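Beta-N-acetylhexosaminidase (Microbacterium sp. HJ5, PDB 7BWG) probably hydrolyses terminal non-reducing N-acetyl-D-hexosamine residues from N-acetyl-beta-D-hexosaminides, as a member of glycoside hydrolase family 20. Local coordinates at residues A398-M403 with L413-G418; D459-A464 with L505-H510; D50-L55 with I76-E81; A86-L91 with T101-A106. All coordinates share one frame; numbering follows the deposited sequence.

Contact 1: residues A398-M403 with L413-G418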
# COMPACT_ATOMS: atom_id res chain seq x y z
N ALA A 398 5.20 -25.07 -23.27
CA ALA A 398 3.75 -25.14 -23.35
C ALA A 398 3.10 -23.76 -23.45
O ALA A 398 2.51 -23.42 -24.48
CB ALA A 398 3.20 -25.90 -22.14
N ILE A 399 3.22 -22.95 -22.40
CA ILE A 399 2.34 -21.80 -22.22
C ILE A 399 3.01 -20.47 -22.51
O ILE A 399 2.34 -19.43 -22.45
CB ILE A 399 1.73 -21.81 -20.80
CG1 ILE A 399 0.30 -21.28 -20.86
CG2 ILE A 399 2.60 -21.03 -19.84
CD1 ILE A 399 -0.59 -22.15 -21.72
N TYR A 400 4.30 -20.46 -22.85
CA TYR A 400 4.97 -19.21 -23.21
C TYR A 400 4.38 -18.67 -24.50
O TYR A 400 4.67 -19.19 -25.59
CB TYR A 400 6.48 -19.43 -23.33
CG TYR A 400 7.24 -19.08 -22.08
CD1 TYR A 400 6.58 -18.91 -20.87
CD2 TYR A 400 8.62 -18.91 -22.10
CE1 TYR A 400 7.27 -18.59 -19.72
CE2 TYR A 400 9.31 -18.59 -20.94
CZ TYR A 400 8.63 -18.43 -19.76
OH TYR A 400 9.32 -18.11 -18.61
N LEU A 401 3.56 -17.63 -24.39
CA LEU A 401 2.85 -17.08 -25.54
C LEU A 401 3.75 -16.28 -26.47
O LEU A 401 3.35 -15.99 -27.60
CB LEU A 401 1.70 -16.20 -25.06
CG LEU A 401 0.67 -16.93 -24.20
CD1 LEU A 401 -0.40 -15.97 -23.69
CD2 LEU A 401 0.04 -18.08 -24.97
N ASP A 402 4.96 -15.92 -26.04
CA ASP A 402 5.92 -15.26 -26.91
C ASP A 402 6.72 -16.24 -27.76
O ASP A 402 7.59 -15.81 -28.52
CB ASP A 402 6.89 -14.41 -26.08
CG ASP A 402 7.83 -15.25 -25.25
OD1 ASP A 402 7.34 -16.06 -24.44
OD2 ASP A 402 9.06 -15.11 -25.40
N MET A 403 6.44 -17.54 -27.65
CA MET A 403 7.17 -18.53 -28.43
C MET A 403 6.59 -18.64 -29.83
O MET A 403 5.37 -18.66 -30.01
CB MET A 403 7.12 -19.89 -27.73
CG MET A 403 8.34 -20.76 -27.98
SD MET A 403 9.84 -20.06 -27.26
CE MET A 403 9.49 -20.21 -25.51
N LEU A 413 9.82 -16.16 -30.32
CA LEU A 413 11.07 -16.85 -30.04
C LEU A 413 10.87 -18.35 -30.15
O LEU A 413 9.75 -18.85 -30.28
CB LEU A 413 11.59 -16.48 -28.64
CG LEU A 413 11.99 -15.02 -28.43
CD1 LEU A 413 12.32 -14.78 -26.96
CD2 LEU A 413 13.17 -14.65 -29.32
N SER A 414 11.99 -19.08 -30.10
CA SER A 414 11.95 -20.53 -30.21
C SER A 414 12.95 -21.20 -29.27
O SER A 414 13.33 -22.36 -29.50
CB SER A 414 12.23 -20.98 -31.65
OG SER A 414 13.50 -20.52 -32.09
N TRP A 415 13.38 -20.51 -28.21
CA TRP A 415 14.48 -21.01 -27.38
C TRP A 415 14.10 -22.20 -26.51
O TRP A 415 14.99 -22.82 -25.94
CB TRP A 415 15.02 -19.88 -26.50
CG TRP A 415 14.02 -19.32 -25.53
CD1 TRP A 415 13.29 -18.18 -25.67
CD2 TRP A 415 13.65 -19.88 -24.26
NE1 TRP A 415 12.49 -17.99 -24.57
CE2 TRP A 415 12.69 -19.01 -23.69
CE3 TRP A 415 14.04 -21.01 -23.54
CZ2 TRP A 415 12.12 -19.26 -22.45
CZ3 TRP A 415 13.46 -21.25 -22.31
CH2 TRP A 415 12.51 -20.38 -21.78
N ALA A 416 12.81 -22.51 -26.38
CA ALA A 416 12.39 -23.65 -25.58
C ALA A 416 12.89 -24.95 -26.20
O ALA A 416 14.04 -25.34 -26.00
CB ALA A 416 10.87 -23.68 -25.42
N ASN A 417 12.03 -25.62 -26.96
CA ASN A 417 12.41 -26.76 -27.78
C ASN A 417 11.84 -26.58 -29.18
O ASN A 417 11.23 -27.48 -29.76
CB ASN A 417 11.96 -28.08 -27.16
CG ASN A 417 12.48 -28.27 -25.75
OD1 ASN A 417 13.68 -28.15 -25.49
ND2 ASN A 417 11.57 -28.56 -24.82
N GLY A 418 12.03 -25.39 -29.74
CA GLY A 418 11.47 -25.03 -31.01
C GLY A 418 10.23 -24.19 -30.86
O GLY A 418 9.86 -23.77 -29.76
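Met403 lays its thioether end over one face of the Trp415 indole. Its methyl CE lies 4.0 Å from the centroid of the five-membered ring, a CH-pi contact, and SD stands 4.4 Å from that centroid, a Met-aromatic pair. Two bends, chi2 66° and chi3 68°, carry SD past the carbonyl of Leu413 and turn CE onto the indole. There CE also meets Ala416 CB at 3.7 Å. Both segments belong to the connection that leads from strand 391-393 to strand 442-449 in the TIM-barrel catalytic domain; Tyr400 to Met403 form a type I beta turn, and Leu413 N donates to Asp402 O (2.9 Å) beside the single bridge of Met403 with Leu413. With an alanine in place of Met403, the indole face and Ala416 CB would probably lose the methyl packed on them, a gap opening on the side of segment 398-403, and the ring would be held less firmly. At the indole's benzo rim Tyr400 CE2 meets Trp415 CZ2 at 3.3 Å. These rings touch rim to rim with planes at 71°, so neither stacks on the other; Tyr400 makes its edge-to-face pair with Trp450. Asp402 OD2 lies 3.6 Å from the Leu413 methyl CD1.

Contact 2: residues D459-A464 with L505-H510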
# COMPACT_ATOMS: atom_id res chain seq x y z
N ASP A 459 0.41 -7.12 -32.42
CA ASP A 459 1.47 -8.11 -32.24
C ASP A 459 1.23 -8.95 -30.99
O ASP A 459 1.50 -10.15 -30.98
CB ASP A 459 2.83 -7.42 -32.17
CG ASP A 459 3.27 -6.86 -33.50
OD1 ASP A 459 2.47 -6.91 -34.47
OD2 ASP A 459 4.41 -6.37 -33.59
N ILE A 460 0.73 -8.32 -29.92
CA ILE A 460 0.45 -9.05 -28.69
C ILE A 460 -0.62 -10.11 -28.92
O ILE A 460 -0.47 -11.26 -28.50
CB ILE A 460 0.03 -8.07 -27.57
CG1 ILE A 460 1.26 -7.32 -27.03
CG2 ILE A 460 -0.68 -8.81 -26.45
CD1 ILE A 460 0.92 -6.31 -25.96
N GLU A 461 -1.69 -9.74 -29.63
CA GLU A 461 -2.80 -10.67 -29.81
C GLU A 461 -2.48 -11.76 -30.83
O GLU A 461 -3.04 -12.86 -30.75
CB GLU A 461 -4.05 -9.90 -30.24
CG GLU A 461 -4.41 -8.75 -29.31
CD GLU A 461 -5.70 -8.07 -29.71
OE1 GLU A 461 -6.38 -8.58 -30.62
OE2 GLU A 461 -6.02 -7.01 -29.13
N THR A 462 -1.60 -11.48 -31.78
CA THR A 462 -1.24 -12.48 -32.78
C THR A 462 -0.56 -13.68 -32.14
O THR A 462 -0.63 -14.80 -32.67
CB THR A 462 -0.34 -11.87 -33.85
OG1 THR A 462 -0.82 -10.56 -34.19
CG2 THR A 462 -0.33 -12.73 -35.11
N MET A 463 0.10 -13.49 -31.00
CA MET A 463 0.81 -14.55 -30.30
C MET A 463 0.12 -15.00 -29.03
O MET A 463 0.10 -16.20 -28.73
CB MET A 463 2.23 -14.11 -29.97
CG MET A 463 3.05 -13.76 -31.18
SD MET A 463 3.77 -15.22 -31.94
CE MET A 463 4.98 -15.64 -30.70
N ALA A 464 -0.44 -14.06 -28.26
CA ALA A 464 -1.11 -14.42 -27.01
C ALA A 464 -2.23 -15.41 -27.27
O ALA A 464 -2.31 -16.46 -26.63
CB ALA A 464 -1.65 -13.17 -26.32
N LEU A 505 -15.00 -9.27 -31.10
CA LEU A 505 -14.44 -8.47 -30.02
C LEU A 505 -13.22 -7.67 -30.44
O LEU A 505 -12.56 -7.07 -29.58
CB LEU A 505 -14.09 -9.36 -28.83
CG LEU A 505 -15.19 -10.28 -28.29
CD1 LEU A 505 -14.69 -11.10 -27.11
CD2 LEU A 505 -16.42 -9.48 -27.91
N GLY A 506 -12.90 -7.65 -31.73
CA GLY A 506 -11.70 -6.99 -32.21
C GLY A 506 -10.41 -7.72 -31.91
O GLY A 506 -9.33 -7.18 -32.19
N ILE A 507 -10.47 -8.93 -31.35
CA ILE A 507 -9.27 -9.67 -31.00
C ILE A 507 -8.62 -10.19 -32.27
O ILE A 507 -9.19 -11.03 -32.98
CB ILE A 507 -9.59 -10.80 -30.01
CG1 ILE A 507 -9.93 -10.21 -28.64
CG2 ILE A 507 -8.42 -11.77 -29.91
CD1 ILE A 507 -10.38 -11.24 -27.63
N GLY A 508 -7.41 -9.71 -32.56
CA GLY A 508 -6.70 -10.11 -33.75
C GLY A 508 -5.88 -11.37 -33.56
O GLY A 508 -4.65 -11.36 -33.70
N PHE A 509 -6.56 -12.47 -33.24
CA PHE A 509 -5.89 -13.75 -33.05
C PHE A 509 -5.25 -14.22 -34.35
O PHE A 509 -5.66 -13.83 -35.45
CB PHE A 509 -6.89 -14.79 -32.54
CG PHE A 509 -7.85 -15.27 -33.60
CD1 PHE A 509 -8.98 -14.54 -33.91
CD2 PHE A 509 -7.61 -16.46 -34.27
CE1 PHE A 509 -9.86 -14.98 -34.88
CE2 PHE A 509 -8.49 -16.90 -35.24
CZ PHE A 509 -9.61 -16.16 -35.55
N HIS A 510 -4.24 -15.08 -34.22
CA HIS A 510 -3.61 -15.61 -35.42
C HIS A 510 -4.28 -16.91 -35.83
O HIS A 510 -4.44 -17.81 -35.00
CB HIS A 510 -2.13 -15.86 -35.22
CG HIS A 510 -1.57 -16.91 -36.13
ND1 HIS A 510 -1.11 -18.13 -35.67
CD2 HIS A 510 -1.40 -16.92 -37.47
CE1 HIS A 510 -0.68 -18.85 -36.70
NE2 HIS A 510 -0.84 -18.14 -37.80
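Thr462 and His510 bring their CA atoms to 4.7 Å where the irregular chain 505-510, leaving helix 499-504, passes the last turn of helix 457-464, with Gly508 at the centre of an inverse gamma turn. Glu461 makes the polar link: its OE1 accepts from Gly508 N with an N-H...O angle of 154°. The modelled separation of these two atoms, 2.5 Å, is too short to be taken literally at this resolution, though the direction supports a hydrogen bond. The glutamate gets there by an extended chain (chi2 -177°), which holds the carboxylate out from the helix. Ile507 CG2 lies alongside, 3.9 Å from Glu461 OE1. At the next helix residue, Thr462 CG2 packs on His510 CB at 3.6 Å, the two side chains crossing at about a right angle. The imidazole beyond CB leads away from the helix and meets Tyr405 edge-to-face, while Phe509 packs with Trp502 and Trp517. Glu461 OE2 has a weak hydrogen bond to His164 of helix 155-166. If both bonds hold, the one modelled too short and the other weak, the buried carboxylate links a loop amide to helix 155-166, and donors on its two oxygens would probably favour the ionised form.

Contact 3: residues D50-L55 with I76-E81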
# COMPACT_ATOMS: atom_id res chain seq x y z
N ASP A 50 -23.17 -3.76 -12.72
CA ASP A 50 -22.29 -3.65 -13.88
C ASP A 50 -22.16 -4.94 -14.66
O ASP A 50 -21.68 -4.91 -15.80
CB ASP A 50 -20.90 -3.18 -13.44
N ALA A 51 -22.56 -6.08 -14.09
CA ALA A 51 -22.54 -7.33 -14.85
C ALA A 51 -23.48 -7.25 -16.05
O ALA A 51 -23.21 -7.86 -17.09
CB ALA A 51 -22.92 -8.51 -13.95
N ALA A 52 -24.58 -6.50 -15.93
CA ALA A 52 -25.44 -6.26 -17.08
C ALA A 52 -24.72 -5.42 -18.14
O ALA A 52 -24.84 -5.69 -19.34
CB ALA A 52 -26.73 -5.57 -16.63
N SER A 53 -23.97 -4.41 -17.71
CA SER A 53 -23.19 -3.62 -18.65
C SER A 53 -22.11 -4.46 -19.31
O SER A 53 -21.80 -4.27 -20.49
CB SER A 53 -22.56 -2.42 -17.93
OG SER A 53 -21.46 -2.82 -17.13
N ALA A 54 -21.53 -5.41 -18.57
CA ALA A 54 -20.58 -6.34 -19.17
C ALA A 54 -21.26 -7.25 -20.19
O ALA A 54 -20.62 -7.66 -21.17
CB ALA A 54 -19.90 -7.17 -18.08
N LEU A 55 -22.54 -7.56 -19.98
CA LEU A 55 -23.28 -8.36 -20.96
C LEU A 55 -23.72 -7.51 -22.14
O LEU A 55 -23.74 -8.00 -23.28
CB LEU A 55 -24.48 -9.02 -20.28
CG LEU A 55 -25.38 -9.90 -21.15
CD1 LEU A 55 -24.63 -11.12 -21.64
CD2 LEU A 55 -26.62 -10.32 -20.37
N ILE A 76 -33.18 -11.64 -19.40
CA ILE A 76 -32.07 -12.51 -19.06
C ILE A 76 -31.64 -12.19 -17.63
O ILE A 76 -31.34 -11.03 -17.32
CB ILE A 76 -30.89 -12.34 -20.04
CG1 ILE A 76 -31.35 -12.63 -21.47
CG2 ILE A 76 -29.73 -13.24 -19.65
CD1 ILE A 76 -30.29 -12.37 -22.52
N ALA A 77 -31.62 -13.20 -16.77
CA ALA A 77 -31.44 -13.01 -15.34
C ALA A 77 -29.98 -13.18 -14.96
O ALA A 77 -29.39 -14.25 -15.17
CB ALA A 77 -32.32 -14.00 -14.56
N LEU A 78 -29.39 -12.13 -14.38
CA LEU A 78 -28.06 -12.18 -13.80
C LEU A 78 -28.20 -11.92 -12.31
O LEU A 78 -28.57 -10.81 -11.90
CB LEU A 78 -27.13 -11.16 -14.46
CG LEU A 78 -27.24 -11.00 -15.98
CD1 LEU A 78 -26.67 -9.66 -16.41
CD2 LEU A 78 -26.53 -12.14 -16.69
N ARG A 79 -27.92 -12.93 -11.49
CA ARG A 79 -28.12 -12.84 -10.06
C ARG A 79 -26.89 -13.34 -9.32
O ARG A 79 -26.19 -14.25 -9.78
CB ARG A 79 -29.35 -13.64 -9.61
N ILE A 80 -26.63 -12.74 -8.16
CA ILE A 80 -25.53 -13.14 -7.30
C ILE A 80 -26.09 -13.79 -6.04
O ILE A 80 -26.37 -13.12 -5.05
CB ILE A 80 -24.63 -11.94 -6.94
N GLU A 81 -26.28 -15.11 -6.09
CA GLU A 81 -26.80 -15.84 -4.94
C GLU A 81 -25.73 -15.97 -3.87
O GLU A 81 -25.71 -15.21 -2.90
CB GLU A 81 -27.30 -17.23 -5.37
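Leu78 drives its CD1 methyl against the flank of helix 50-58, into a shallow hollow between Ala51, Ala52 and Leu55. The floor of this hollow is backbone: Leu78 CD1 lies 3.7 Å from Ala52 CA and 4.0 Å from Ala51 O. One wall is Ala52 CB, 4.1 Å from Leu78 CD1, and the other is Leu55 CD2, 4.0 Å from the same methyl. Because Ala51 and Ala52 are small, Leu78 CD1 can approach the helix backbone itself, as a bump into a hollow. The reverse fit is made by Leu55. Its CG is anti to the backbone N (chi1 -180°), which extends the side chain toward the strand; CD2 then enters the groove between two residues on the same face of the strand, touching Leu78 CD2 at 4.1 Å and Ile76 CG2 at 4.3 Å. The side-chain meetings are all apolar, and the fit between these two segments rests on shape. The axes of the helix and strand segments approach to 9.4 Å, at an angle of 138° between their directions; the helix segment runs obliquely, nearer antiparallel than perpendicular to the strand, on one face of the sheet in the alpha/beta domain 2 of this family. Helix 105-118 shares the layer: its Leu108 touches both Ala51 and Leu78, and its Val112 touches Leu55. Ile45 reaches Ala52, Leu55 and Ile76 from a preceding loop. Within the sheet, strand 98-102 runs parallel beside strand 76-80, with Val98 against Ile76 and Val100 against Leu78.

Contact 4: residues A86-L91 with T101-A106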
# COMPACT_ATOMS: atom_id res chain seq x y z
N ALA A 86 -16.18 -20.40 -4.76
CA ALA A 86 -15.81 -19.04 -5.15
C ALA A 86 -15.64 -18.95 -6.66
O ALA A 86 -15.32 -19.93 -7.34
CB ALA A 86 -14.52 -18.62 -4.45
N GLU A 87 -15.84 -17.73 -7.19
CA GLU A 87 -15.88 -17.42 -8.62
C GLU A 87 -16.51 -18.55 -9.44
O GLU A 87 -16.04 -18.86 -10.54
CB GLU A 87 -14.49 -17.08 -9.15
CG GLU A 87 -13.31 -17.76 -8.48
CD GLU A 87 -11.97 -17.17 -8.90
OE1 GLU A 87 -11.96 -16.03 -9.40
OE2 GLU A 87 -10.94 -17.85 -8.72
N SER A 88 -17.57 -19.14 -8.92
CA SER A 88 -18.34 -20.17 -9.61
C SER A 88 -19.71 -19.62 -9.98
O SER A 88 -20.18 -18.63 -9.41
CB SER A 88 -18.50 -21.42 -8.73
OG SER A 88 -19.34 -21.16 -7.62
N TYR A 89 -20.35 -20.27 -10.95
CA TYR A 89 -21.65 -19.80 -11.42
C TYR A 89 -22.47 -20.97 -11.92
O TYR A 89 -21.98 -22.09 -12.09
CB TYR A 89 -21.50 -18.74 -12.52
CG TYR A 89 -20.90 -19.25 -13.81
CD1 TYR A 89 -21.69 -19.82 -14.80
CD2 TYR A 89 -19.53 -19.16 -14.04
CE1 TYR A 89 -21.15 -20.29 -15.98
CE2 TYR A 89 -18.98 -19.63 -15.22
CZ TYR A 89 -19.79 -20.19 -16.18
OH TYR A 89 -19.24 -20.65 -17.36
N ALA A 90 -23.75 -20.69 -12.17
CA ALA A 90 -24.67 -21.62 -12.80
C ALA A 90 -25.38 -20.89 -13.94
O ALA A 90 -25.93 -19.81 -13.73
CB ALA A 90 -25.70 -22.16 -11.80
N LEU A 91 -25.34 -21.48 -15.13
CA LEU A 91 -25.96 -20.90 -16.32
C LEU A 91 -27.03 -21.85 -16.83
O LEU A 91 -26.76 -23.04 -17.03
CB LEU A 91 -24.91 -20.63 -17.40
CG LEU A 91 -25.29 -19.71 -18.57
CD1 LEU A 91 -24.05 -19.01 -19.11
CD2 LEU A 91 -25.99 -20.48 -19.68
N THR A 101 -26.33 -17.40 -12.55
CA THR A 101 -26.31 -17.22 -11.10
C THR A 101 -24.93 -17.57 -10.58
O THR A 101 -24.53 -18.74 -10.59
CB THR A 101 -27.38 -18.07 -10.43
OG1 THR A 101 -28.68 -17.72 -10.94
CG2 THR A 101 -27.36 -17.86 -8.93
N GLY A 102 -24.20 -16.56 -10.10
CA GLY A 102 -22.88 -16.78 -9.54
C GLY A 102 -22.82 -16.54 -8.05
O GLY A 102 -23.70 -15.89 -7.48
N ALA A 103 -21.77 -17.05 -7.40
CA ALA A 103 -21.59 -16.83 -5.98
C ALA A 103 -20.91 -15.50 -5.67
O ALA A 103 -21.09 -14.97 -4.57
CB ALA A 103 -20.79 -17.98 -5.36
N ASP A 104 -20.13 -14.97 -6.61
CA ASP A 104 -19.46 -13.69 -6.47
C ASP A 104 -19.95 -12.75 -7.57
O ASP A 104 -20.80 -13.10 -8.39
CB ASP A 104 -17.94 -13.84 -6.57
CG ASP A 104 -17.42 -15.00 -5.74
OD1 ASP A 104 -16.27 -15.43 -5.99
OD2 ASP A 104 -18.14 -15.48 -4.85
N ALA A 105 -19.41 -11.53 -7.57
CA ALA A 105 -19.45 -10.71 -8.77
C ALA A 105 -18.53 -11.27 -9.84
O ALA A 105 -18.77 -11.09 -11.03
CB ALA A 105 -19.08 -9.26 -8.44
N ALA A 106 -17.46 -11.96 -9.42
CA ALA A 106 -16.58 -12.62 -10.37
C ALA A 106 -17.25 -13.86 -10.96
O ALA A 106 -17.16 -14.11 -12.17
CB ALA A 106 -15.26 -12.99 -9.69
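Ala90 and Thr101 face each other as a hydrogen-bonded pair of the antiparallel hairpin 89-93/98-102, and both amides are satisfied there: Ala90 N gives to Thr101 O (2.6 Å) and Thr101 N to Ala90 O (2.7 Å). Tyr89 and Gly102 form the adjoining non-hydrogen-bonded pair, where Tyr89 CA lies 3.2 Å from Thr101 O in a CA-H...O contact. Past the strand ends Ala103 N donates to Ser88 O at 3.0 Å. Next, Glu87 N donates to the side-chain atom Asp104 OD1 (2.6 Å, N-H...O angle 160°), arriving 53° out of the carboxylate plane. Asp104, at the N-cap of helix 105-118, makes no capping bond; with CG anti to the carbonyl carbon (chi1 -45°) it reaches across to Glu87 instead. Replacing Asp104 by an alanine would probably leave the amide of Glu87 without this acceptor and the chain there less firmly placed. Other polar ends have partners outside the segments: Ser88 OG bonds to Pro85 O, Tyr89 OH to Thr114 OG1, and Glu87 OE1 weakly to Asn171. A carboxylate thus extends the hairpin's bonding; the amide donor would tend to favour its ionised form, while Glu87 OE1, 5.5 Å from Asp104 OD1, may partly offset this.

How the contacts relate
The four contacts fall into two touching pairs. Contacts 1 and 2, with centres about 17 Å apart, meet in the catalytic domain, where Met463 packs against Met403 and Leu401 against Ala464. Contacts 3 and 4, only about 10 Å apart between centres, share the sheet of domain 2: Arg79 O probably accepts from Gly102 N at 3.1 Å, tying strand 76-80 to strand 98-102. Contacts 1 and 3 lie on opposite sides of the chain's centre, about 38 Å apart between centres, whereas contact 2 comes within about 8 Å of contact 3 by nearest atoms. All four lie away from Glu320, the predicted proton donor.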